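Long-range contacts in DyP-type peroxidase (PDB 6FSK), which probably uses peroxide to oxidise dyes and other substrates at a heme b centre, as a fungal DyP-type peroxidase linked to manganese(II) oxidation: residues A287-T292 with K323-A328; F310-S315 with Y334-L339. The protein carries 1 engineered substitution. All blocks are in the same frame, centred on the assembly; numbering follows the deposited sequence.

Interaction 1: residues A287-T292 with K323-A328; sequences APIEIT and KCPFAA
I289 reaches K323, C324 and P325 with its longer branch. Its CG1 lies 3.4 Å from K323 O, and CD1 runs on past that carbonyl to the side of C324. There CD1 packs 3.8 Å from C324 SG and 4.1 Å from P325 CD. CG1 stands between the backbone N and the carbonyl carbon of its own residue (chi1 68°), and the extended chi2 carries CD1 outward to the cysteine. With an alanine here the sulfur of C324 and CD of P325 would probably lose their apolar neighbour, opening a gap between the two loops. The side chains of E290 and K323 cross at about a right angle. The E290 chain bends at chi2 (64°), which brings OE1 3.7 Å from K323 CB and close to C324 CB. In return, the extended K323 chain passes the E290 carbonyl, with CD 3.5 Å from E290 O. The charged ends do not meet: E290 OE2 and K323 NZ are 5.5 Å apart. No hydrogen bond joins the two loops, so the contact is van der Waals packing in the C-terminal heme-binding part of the DyP fold. P288 O accepts from both I291 N and T292 N. P325 to A328 form a type I beta turn. A328 N-caps helix 329-333, which begins with the axial ligand H329. I289 also packs on A277 and R278 of helix 268-280.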
ATOM      1  N   ALA A 287      -3.529  15.329  10.554  1.00 11.46           N
ATOM      2  CA  ALA A 287      -2.639  16.454  10.673  1.00 11.75           C
ATOM      3  C   ALA A 287      -1.176  15.946  10.875  1.00 11.40           C
ATOM      4  O   ALA A 287      -0.949  15.145  11.771  1.00 12.24           O
ATOM      5  CB  ALA A 287      -3.040  17.354  11.836  1.00 12.15           C
ATOM      6  N   PRO A 288      -0.217  16.436  10.111  1.00 11.80           N
ATOM      7  CA  PRO A 288       1.120  15.960  10.227  1.00 11.46           C
ATOM      8  C   PRO A 288       1.774  16.530  11.440  1.00 11.66           C
ATOM      9  O   PRO A 288       1.689  17.750  11.672  1.00 12.51           O
ATOM     10  CB  PRO A 288       1.766  16.402   8.944  1.00 11.04           C
ATOM     11  CG  PRO A 288       0.966  17.619   8.531  1.00 11.07           C
ATOM     12  CD  PRO A 288      -0.362  17.389   9.002  1.00 11.23           C
ATOM     13  N   ILE A 289       2.462  15.687  12.215  1.00 11.11           N
ATOM     14  CA  ILE A 289       3.132  16.159  13.411  1.00 11.79           C
ATOM     15  C   ILE A 289       4.285  17.081  13.030  1.00 11.68           C
ATOM     16  O   ILE A 289       4.689  17.940  13.852  1.00 12.15           O
ATOM     17  CB  ILE A 289       3.617  15.004  14.331  1.00 12.07           C
ATOM     18  CG1 ILE A 289       4.706  14.250  13.663  1.00 11.36           C
ATOM     19  CG2 ILE A 289       2.421  14.168  14.780  1.00 12.60           C
ATOM     20  CD1 ILE A 289       5.144  13.053  14.491  1.00 11.57           C
ATOM     21  N   GLU A 290       4.895  16.986  11.835  1.00 12.65           N
ATOM     22  CA  GLU A 290       5.964  17.859  11.472  1.00 15.25           C
ATOM     23  C   GLU A 290       5.508  19.330  11.475  1.00 14.87           C
ATOM     24  O   GLU A 290       6.332  20.212  11.761  1.00 15.51           O
ATOM     25  CB  GLU A 290       6.514  17.457  10.107  1.00 15.18           C
ATOM     26  CG  GLU A 290       7.644  18.254   9.516  1.00 16.23           C
ATOM     27  CD  GLU A 290       8.944  18.197  10.319  1.00 17.59           C
ATOM     28  OE1 GLU A 290       9.122  17.332  11.242  1.00 17.86           O
ATOM     29  OE2 GLU A 290       9.830  19.011   9.966  1.00 20.54           O
ATOM     30  N   ILE A 291       4.249  19.556  11.119  1.00 13.20           N
ATOM     31  CA  ILE A 291       3.652  20.930  11.123  1.00 13.93           C
ATOM     32  C   ILE A 291       3.105  21.216  12.504  1.00 15.12           C
ATOM     33  O   ILE A 291       3.333  22.362  13.041  1.00 16.27           O
ATOM     34  CB  ILE A 291       2.602  21.083  10.024  1.00 14.08           C
ATOM     35  CG1 ILE A 291       3.240  20.834   8.663  1.00 14.97           C
ATOM     36  CG2 ILE A 291       1.902  22.465  10.105  1.00 15.22           C
ATOM     37  CD1 ILE A 291       2.332  20.945   7.453  1.00 16.69           C
ATOM     38  N   THR A 292       2.380  20.293  13.129  1.00 13.76           N
ATOM     39  CA  THR A 292       1.777  20.512  14.436  1.00 13.41           C
ATOM     40  C   THR A 292       2.209  19.436  15.452  1.00 13.84           C
ATOM     41  O   THR A 292       1.504  18.449  15.664  1.00 13.92           O
ATOM     42  CB  THR A 292       0.253  20.708  14.330  1.00 14.78           C
ATOM     43  OG1 THR A 292      -0.302  21.075  15.590  1.00 15.95           O
ATOM     44  CG2 THR A 292      -0.470  19.494  13.771  1.00 14.33           C
ATOM     45  N   LYS A 323      10.092  17.221  16.669  1.00 14.20           N
ATOM     46  CA  LYS A 323       8.789  17.325  15.956  1.00 13.92           C
ATOM     47  C   LYS A 323       8.305  15.961  15.517  1.00 13.65           C
ATOM     48  O   LYS A 323       7.112  15.757  15.444  1.00 12.86           O
ATOM     49  CB  LYS A 323       8.830  18.281  14.791  1.00 15.32           C
ATOM     50  CG  LYS A 323       9.094  19.720  15.264  1.00 17.43           C
ATOM     51  CD  LYS A 323       8.949  20.701  14.077  1.00 19.75           C
ATOM     52  CE  LYS A 323       9.416  22.059  14.578  1.00 26.72           C
ATOM     53  NZ  LYS A 323       9.364  23.163  13.525  1.00 31.98           N
ATOM     54  N   CYS A 324       9.224  15.065  15.197  1.00 13.14           N
ATOM     55  CA  CYS A 324       8.854  13.763  14.524  1.00 11.92           C
ATOM     56  C   CYS A 324      10.000  12.796  14.746  1.00 11.78           C
ATOM     57  O   CYS A 324      11.157  13.101  14.362  1.00 11.78           O
ATOM     58  CB  CYS A 324       8.633  14.015  13.038  1.00 12.63           C
ATOM     59  SG  CYS A 324       8.077  12.510  12.148  1.00 14.40           S
ATOM     60  N   PRO A 325       9.741  11.624  15.326  1.00 11.11           N
ATOM     61  CA  PRO A 325      10.780  10.586  15.367  1.00 10.70           C
ATOM     62  C   PRO A 325      11.298  10.241  14.005  1.00 10.07           C
ATOM     63  O   PRO A 325      10.536  10.195  13.053  1.00 11.54           O
ATOM     64  CB  PRO A 325      10.066   9.375  16.042  1.00 11.43           C
ATOM     65  CG  PRO A 325       8.879   9.990  16.749  1.00 10.97           C
ATOM     66  CD  PRO A 325       8.472  11.151  15.917  1.00 11.89           C
ATOM     67  N   PHE A 326      12.558   9.876  13.899  1.00 10.10           N
ATOM     68  CA  PHE A 326      13.073   9.379  12.639  1.00 10.97           C
ATOM     69  C   PHE A 326      12.374   8.131  12.132  1.00 10.71           C
ATOM     70  O   PHE A 326      12.250   7.938  10.913  1.00 11.23           O
ATOM     71  CB  PHE A 326      14.599   9.174  12.740  1.00 10.65           C
ATOM     72  CG  PHE A 326      15.378  10.442  13.007  1.00 10.39           C
ATOM     73  CD1 PHE A 326      15.015  11.651  12.477  1.00 11.81           C
ATOM     74  CD2 PHE A 326      16.489  10.361  13.804  1.00 10.92           C
ATOM     75  CE1 PHE A 326      15.779  12.824  12.731  1.00 12.19           C
ATOM     76  CE2 PHE A 326      17.239  11.511  14.079  1.00 11.21           C
ATOM     77  CZ  PHE A 326      16.853  12.733  13.543  1.00 12.09           C
ATOM     78  N   ALA A 327      11.875   7.322  13.084  1.00 10.51           N
ATOM     79  CA  ALA A 327      11.258   6.027  12.742  1.00  9.69           C
ATOM     80  C   ALA A 327       9.725   6.084  12.607  1.00 10.25           C
ATOM     81  O   ALA A 327       9.041   5.082  12.522  1.00 10.09           O
ATOM     82  CB  ALA A 327      11.639   4.950  13.735  1.00 11.43           C
ATOM     83  N   ALA A 328       9.150   7.287  12.551  1.00 10.07           N
ATOM     84  CA  ALA A 328       7.703   7.410  12.287  1.00  9.94           C
ATOM     85  C   ALA A 328       7.367   6.724  10.982  1.00  9.46           C
ATOM     86  O   ALA A 328       8.178   6.788  10.030  1.00  8.67           O
ATOM     87  CB  ALA A 328       7.326   8.868  12.224  1.00 10.08           C
TER

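Interaction 2: residues F310-S315 with Y334-L339; sequences FDFGDS and YPRNDL. With HEM (protoporphyrin IX containing Fe), chain C.
R336 passes F310, D311 and F312 on its way to the heme. Its CB lies 3.4 Å from D311 O and also touches F312 CD2. CG and CD run past F312 CE2, and CD comes close to F310 O. The chain is extended from CG to NE (chi2 -172°), which carries the guanidinium beyond the F312 ring to F310. There it lies flat on one face of the F310 ring, a stacked cation-pi contact with centres 3.9 Å apart and planes at 8°. Y334 CE2 lies over the other face, off its centre. R336 NH1 donates to F310 O at 2.9 Å. R336 NH2 donates to heme O1D at 2.9 Å with an N-H...O angle of 160°, so R336 binds the heme propionate directly; NH2 also bonds N308 OD1. Such a grip fixes the rotation of the guanidinium and probably offsets the propionate charge. Further along, N337 N donates to D311 O at 2.9 Å, and N337 ND2 gives a weak bond to G313 O. A water lies within hydrogen-bonding reach of G313 O and D338 OD1, with more acceptors around it than protons. D338 OD2 forms a salt bridge with R331 of helix 329-333. R336 is the N-cap residue of helix 337-340, and loop 310-315 packs against that helix start, bonded through N337 N. P335 and L339 pack on W400 of helix 393-401.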
ATOM      1  N   PHE A 310       5.328  19.577   3.848  1.00 14.51           N
ATOM      2  CA  PHE A 310       6.445  19.472   4.819  1.00 13.86           C
ATOM      3  C   PHE A 310       7.448  18.538   4.188  1.00 13.35           C
ATOM      4  O   PHE A 310       7.090  17.754   3.273  1.00 13.41           O
ATOM      5  CB  PHE A 310       6.013  18.959   6.188  1.00 13.58           C
ATOM      6  CG  PHE A 310       5.353  17.582   6.159  1.00 12.88           C
ATOM      7  CD1 PHE A 310       4.018  17.466   5.936  1.00 12.31           C
ATOM      8  CD2 PHE A 310       6.109  16.446   6.363  1.00 12.63           C
ATOM      9  CE1 PHE A 310       3.405  16.237   5.912  1.00 12.36           C
ATOM     10  CE2 PHE A 310       5.530  15.231   6.355  1.00 12.22           C
ATOM     11  CZ  PHE A 310       4.211  15.124   6.133  1.00 12.24           C
ATOM     12  N   ASP A 311       8.714  18.666   4.565  1.00 13.02           N
ATOM     13  CA  ASP A 311       9.750  17.855   4.000  1.00 12.87           C
ATOM     14  C   ASP A 311      10.752  17.322   5.035  1.00 12.29           C
ATOM     15  O   ASP A 311      11.706  16.685   4.674  1.00 12.56           O
ATOM     16  CB  ASP A 311      10.462  18.588   2.877  1.00 17.53           C
ATOM     17  CG  ASP A 311      11.122  19.886   3.349  1.00 21.42           C
ATOM     18  OD1 ASP A 311      11.207  20.201   4.532  1.00 18.10           O
ATOM     19  OD2 ASP A 311      11.560  20.668   2.486  1.00 27.07           O
ATOM     20  N   PHE A 312      10.507  17.602   6.324  1.00 12.02           N
ATOM     21  CA  PHE A 312      11.428  17.278   7.436  1.00 12.30           C
ATOM     22  C   PHE A 312      12.692  18.168   7.545  1.00 13.63           C
ATOM     23  O   PHE A 312      13.510  17.964   8.444  1.00 14.11           O
ATOM     24  CB  PHE A 312      11.795  15.787   7.545  1.00 13.69           C
ATOM     25  CG  PHE A 312      10.603  14.846   7.460  1.00 13.12           C
ATOM     26  CD1 PHE A 312       9.593  14.880   8.355  1.00 13.61           C
ATOM     27  CD2 PHE A 312      10.598  13.853   6.528  1.00 13.97           C
ATOM     28  CE1 PHE A 312       8.511  14.027   8.298  1.00 13.18           C
ATOM     29  CE2 PHE A 312       9.519  12.954   6.439  1.00 12.59           C
ATOM     30  CZ  PHE A 312       8.508  13.058   7.341  1.00 11.26           C
ATOM     31  N   GLY A 313      12.721  19.183   6.729  1.00 14.90           N
ATOM     32  CA  GLY A 313      13.776  20.187   6.761  1.00 16.17           C
ATOM     33  C   GLY A 313      15.133  19.564   6.776  1.00 16.04           C
ATOM     34  O   GLY A 313      15.449  18.669   6.010  1.00 16.54           O
ATOM     35  N   ASP A 314      16.004  20.030   7.680  1.00 15.63           N
ATOM     36  CA  ASP A 314      17.292  19.417   7.886  1.00 14.06           C
ATOM     37  C   ASP A 314      17.349  18.747   9.296  1.00 14.27           C
ATOM     38  O   ASP A 314      18.420  18.543   9.869  1.00 13.88           O
ATOM     39  CB  ASP A 314      18.451  20.448   7.734  1.00 15.46           C
ATOM     40  CG  ASP A 314      18.347  21.576   8.774  1.00 17.71           C
ATOM     41  OD1 ASP A 314      17.347  21.697   9.503  1.00 17.54           O
ATOM     42  OD2 ASP A 314      19.319  22.372   8.874  1.00 22.06           O
ATOM     43  N   SER A 315      16.189  18.245   9.783  1.00 11.98           N
ATOM     44  CA  SER A 315      16.144  17.721  11.138  1.00 12.37           C
ATOM     45  C   SER A 315      17.010  16.478  11.312  1.00 11.37           C
ATOM     46  O   SER A 315      17.582  16.227  12.374  1.00 13.23           O
ATOM     47  CB  SER A 315      14.726  17.533  11.595  1.00 12.95           C
ATOM     48  OG  SER A 315      14.034  16.674  10.667  1.00 13.24           O
ATOM     49  N   TYR A 334       8.307   7.294   3.197  1.00  8.86           N
ATOM     50  CA  TYR A 334       8.677   8.370   2.262  1.00  9.51           C
ATOM     51  C   TYR A 334       9.591   9.339   3.030  1.00  8.52           C
ATOM     52  O   TYR A 334       9.127  10.264   3.712  1.00  9.25           O
ATOM     53  CB  TYR A 334       7.482   9.096   1.697  1.00  9.84           C
ATOM     54  CG  TYR A 334       7.821  10.256   0.765  1.00 10.09           C
ATOM     55  CD1 TYR A 334       8.936  10.254   0.008  1.00 12.60           C
ATOM     56  CD2 TYR A 334       6.934  11.313   0.652  1.00 11.75           C
ATOM     57  CE1 TYR A 334       9.218  11.360  -0.821  1.00 11.80           C
ATOM     58  CE2 TYR A 334       7.189  12.370  -0.158  1.00 12.79           C
ATOM     59  CZ  TYR A 334       8.316  12.369  -0.906  1.00 12.92           C
ATOM     60  OH  TYR A 334       8.561  13.534  -1.682  1.00 16.31           O
ATOM     61  N   PRO A 335      10.892   9.167   2.872  1.00  9.96           N
ATOM     62  CA  PRO A 335      11.868   9.961   3.695  1.00 10.03           C
ATOM     63  C   PRO A 335      11.933  11.447   3.430  1.00 11.13           C
ATOM     64  O   PRO A 335      12.533  12.185   4.229  1.00 10.87           O
ATOM     65  CB  PRO A 335      13.209   9.278   3.380  1.00  9.40           C
ATOM     66  CG  PRO A 335      12.822   7.851   3.116  1.00 10.44           C
ATOM     67  CD  PRO A 335      11.550   7.958   2.333  1.00  9.74           C
ATOM     68  N   ARG A 336      11.389  11.910   2.308  1.00  9.86           N
ATOM     69  CA  ARG A 336      11.484  13.342   1.977  1.00 11.49           C
ATOM     70  C   ARG A 336      12.917  13.843   2.075  1.00 10.80           C
ATOM     71  O   ARG A 336      13.860  13.217   1.544  1.00 10.60           O
ATOM     72  CB  ARG A 336      10.463  14.189   2.773  1.00 11.74           C
ATOM     73  CG  ARG A 336       9.021  13.590   2.633  1.00 11.66           C
ATOM     74  CD  ARG A 336       7.947  14.481   3.232  1.00 11.92           C
ATOM     75  NE  ARG A 336       6.680  13.753   3.318  1.00 11.26           N
ATOM     76  CZ  ARG A 336       5.506  14.234   3.009  1.00 12.25           C
ATOM     77  NH1 ARG A 336       5.352  15.520   2.716  1.00 13.58           N
ATOM     78  NH2 ARG A 336       4.465  13.412   3.006  1.00 12.42           N
ATOM     79  N   ASN A 337      13.114  15.004   2.719  1.00 11.47           N
ATOM     80  CA  ASN A 337      14.480  15.566   2.742  1.00 12.98           C
ATOM     81  C   ASN A 337      15.477  14.754   3.508  1.00 14.36           C
ATOM     82  O   ASN A 337      16.712  14.935   3.341  1.00 14.29           O
ATOM     83  CB  ASN A 337      14.468  16.927   3.375  1.00 15.37           C
ATOM     84  CG  ASN A 337      13.987  17.979   2.507  1.00 20.29           C
ATOM     85  OD1 ASN A 337      13.617  17.750   1.407  1.00 21.83           O
ATOM     86  ND2 ASN A 337      14.100  19.242   3.001  1.00 22.91           N
ATOM     87  N   ASP A 338      15.029  13.764   4.281  1.00 12.55           N
ATOM     88  CA  ASP A 338      16.056  12.933   4.923  1.00 12.33           C
ATOM     89  C   ASP A 338      17.025  12.366   3.881  1.00 12.50           C
ATOM     90  O   ASP A 338      18.256  12.277   4.138  1.00 14.18           O
ATOM     91  CB  ASP A 338      15.450  11.795   5.705  1.00 13.37           C
ATOM     92  CG  ASP A 338      14.765  12.211   6.967  1.00 14.80           C
ATOM     93  OD1 ASP A 338      14.757  13.383   7.369  1.00 15.36           O
ATOM     94  OD2 ASP A 338      14.201  11.258   7.611  1.00 15.19           O
ATOM     95  N   LEU A 339      16.480  11.924   2.709  1.00 11.39           N
ATOM     96  CA  LEU A 339      17.308  11.444   1.625  1.00 12.22           C
ATOM     97  C   LEU A 339      17.527  12.464   0.510  1.00 12.76           C
ATOM     98  O   LEU A 339      18.595  12.396  -0.129  1.00 13.28           O
ATOM     99  CB  LEU A 339      16.856  10.118   1.039  1.00 12.92           C
ATOM    100  CG  LEU A 339      16.708   8.941   2.013  1.00 14.43           C
ATOM    101  CD1 LEU A 339      16.207   7.684   1.349  1.00 14.29           C
ATOM    102  CD2 LEU A 339      17.984   8.643   2.749  1.00 16.01           C
TER
HETATM  103  CHA HEM C 501       1.264   6.381   4.774  1.00  9.86           C
HETATM  104  CHB HEM C 501      -1.105   3.399   7.731  1.00  8.76           C
HETATM  105  CHC HEM C 501       1.018  -0.336   5.559  1.00  8.84           C
HETATM  106  CHD HEM C 501       3.640   2.655   2.791  1.00  8.61           C
HETATM  107  C1A HEM C 501       0.408   5.928   5.780  1.00  9.30           C
HETATM  108  C2A HEM C 501      -0.416   6.744   6.616  1.00  9.75           C
HETATM  109  C3A HEM C 501      -1.114   5.918   7.408  1.00  9.96           C
HETATM  110  C4A HEM C 501      -0.659   4.593   7.115  1.00  9.12           C
HETATM  111  CMA HEM C 501      -2.059   6.309   8.492  1.00 10.35           C
HETATM  112  CAA HEM C 501      -0.441   8.264   6.600  1.00  9.79           C
HETATM  113  CBA HEM C 501      -1.481   8.946   5.721  1.00 11.28           C
HETATM  114  CGA HEM C 501      -1.198   8.791   4.250  1.00 12.05           C
HETATM  115  O1A HEM C 501      -0.309   9.455   3.714  1.00 12.34           O
HETATM  116  O2A HEM C 501      -1.914   7.989   3.598  1.00 13.22           O
HETATM  117  C1B HEM C 501      -0.745   2.084   7.425  1.00 10.33           C
HETATM  118  C2B HEM C 501      -1.271   0.927   7.992  1.00 10.51           C
HETATM  119  C3B HEM C 501      -0.724  -0.159   7.385  1.00  8.52           C
HETATM  120  C4B HEM C 501       0.215   0.405   6.405  1.00  8.47           C
HETATM  121  CMB HEM C 501      -2.257   0.871   9.132  1.00 11.73           C
HETATM  122  CAB HEM C 501      -0.874  -1.619   7.571  1.00  9.00           C
HETATM  123  CBB HEM C 501      -1.928  -2.167   8.135  1.00  8.64           C
HETATM  124  C1C HEM C 501       1.976   0.075   4.683  1.00  8.59           C
HETATM  125  C2C HEM C 501       2.877  -0.684   3.924  1.00  9.24           C
HETATM  126  C3C HEM C 501       3.650   0.135   3.153  1.00  9.19           C
HETATM  127  C4C HEM C 501       3.163   1.473   3.391  1.00  7.88           C
HETATM  128  CMC HEM C 501       2.933  -2.188   3.957  1.00 10.22           C
HETATM  129  CAC HEM C 501       4.800  -0.117   2.243  1.00  8.70           C
HETATM  130  CBC HEM C 501       5.638  -1.167   2.367  1.00  9.94           C
HETATM  131  C1D HEM C 501       3.132   3.923   3.084  1.00  8.40           C
HETATM  132  C2D HEM C 501       3.562   5.107   2.277  1.00  8.41           C
HETATM  133  C3D HEM C 501       2.837   6.154   2.829  1.00  8.91           C
HETATM  134  C4D HEM C 501       2.093   5.589   3.942  1.00  9.28           C
HETATM  135  CMD HEM C 501       4.488   5.160   1.129  1.00  8.16           C
HETATM  136  CAD HEM C 501       2.905   7.632   2.460  1.00  9.28           C
HETATM  137  CBD HEM C 501       4.018   8.360   3.144  1.00  9.78           C
HETATM  138  CGD HEM C 501       4.135   9.783   2.656  1.00  9.52           C
HETATM  139  O1D HEM C 501       4.175  10.629   3.583  1.00 10.65           O
HETATM  140  O2D HEM C 501       4.074  10.036   1.470  1.00 11.04           O
HETATM  141  NA  HEM C 501       0.347   4.585   6.155  1.00  9.36           N
HETATM  142  NB  HEM C 501       0.214   1.764   6.523  1.00  8.58           N
HETATM  143  NC  HEM C 501       2.264   1.438   4.429  1.00  8.57           N
HETATM  144  ND  HEM C 501       2.332   4.280   4.090  1.00  8.41           N
HETATM  145 FE   HEM C 501       1.346   3.040   5.353  1.00  9.01          FE
HETATM  146  O   HOH W   1      15.774  15.840   7.465  1.00 13.36           O

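How the interactions relate
From the N terminus, the chain leaves helix 268-280 and enters 287-292, the first half of interaction 1. It passes helix 298-302 and reaches 310-315, which opens interaction 2. After helix 315-318, segment 323-328 returns to 287-292 and closes a loop of 30 intervening residues. Helix 329-333 follows, and 334-339 then closes the second loop, of 18, on 310-315. The segments alternate, so the two loops cross. The contacts also touch: P288 CB packs 3.5 Å from F310 CE1, and F326 CZ meets S315 O. Together they tie the loops around helices 298-302 and 315-318 to both ends of helix 329-333, with interaction 2 reaching the heme itself.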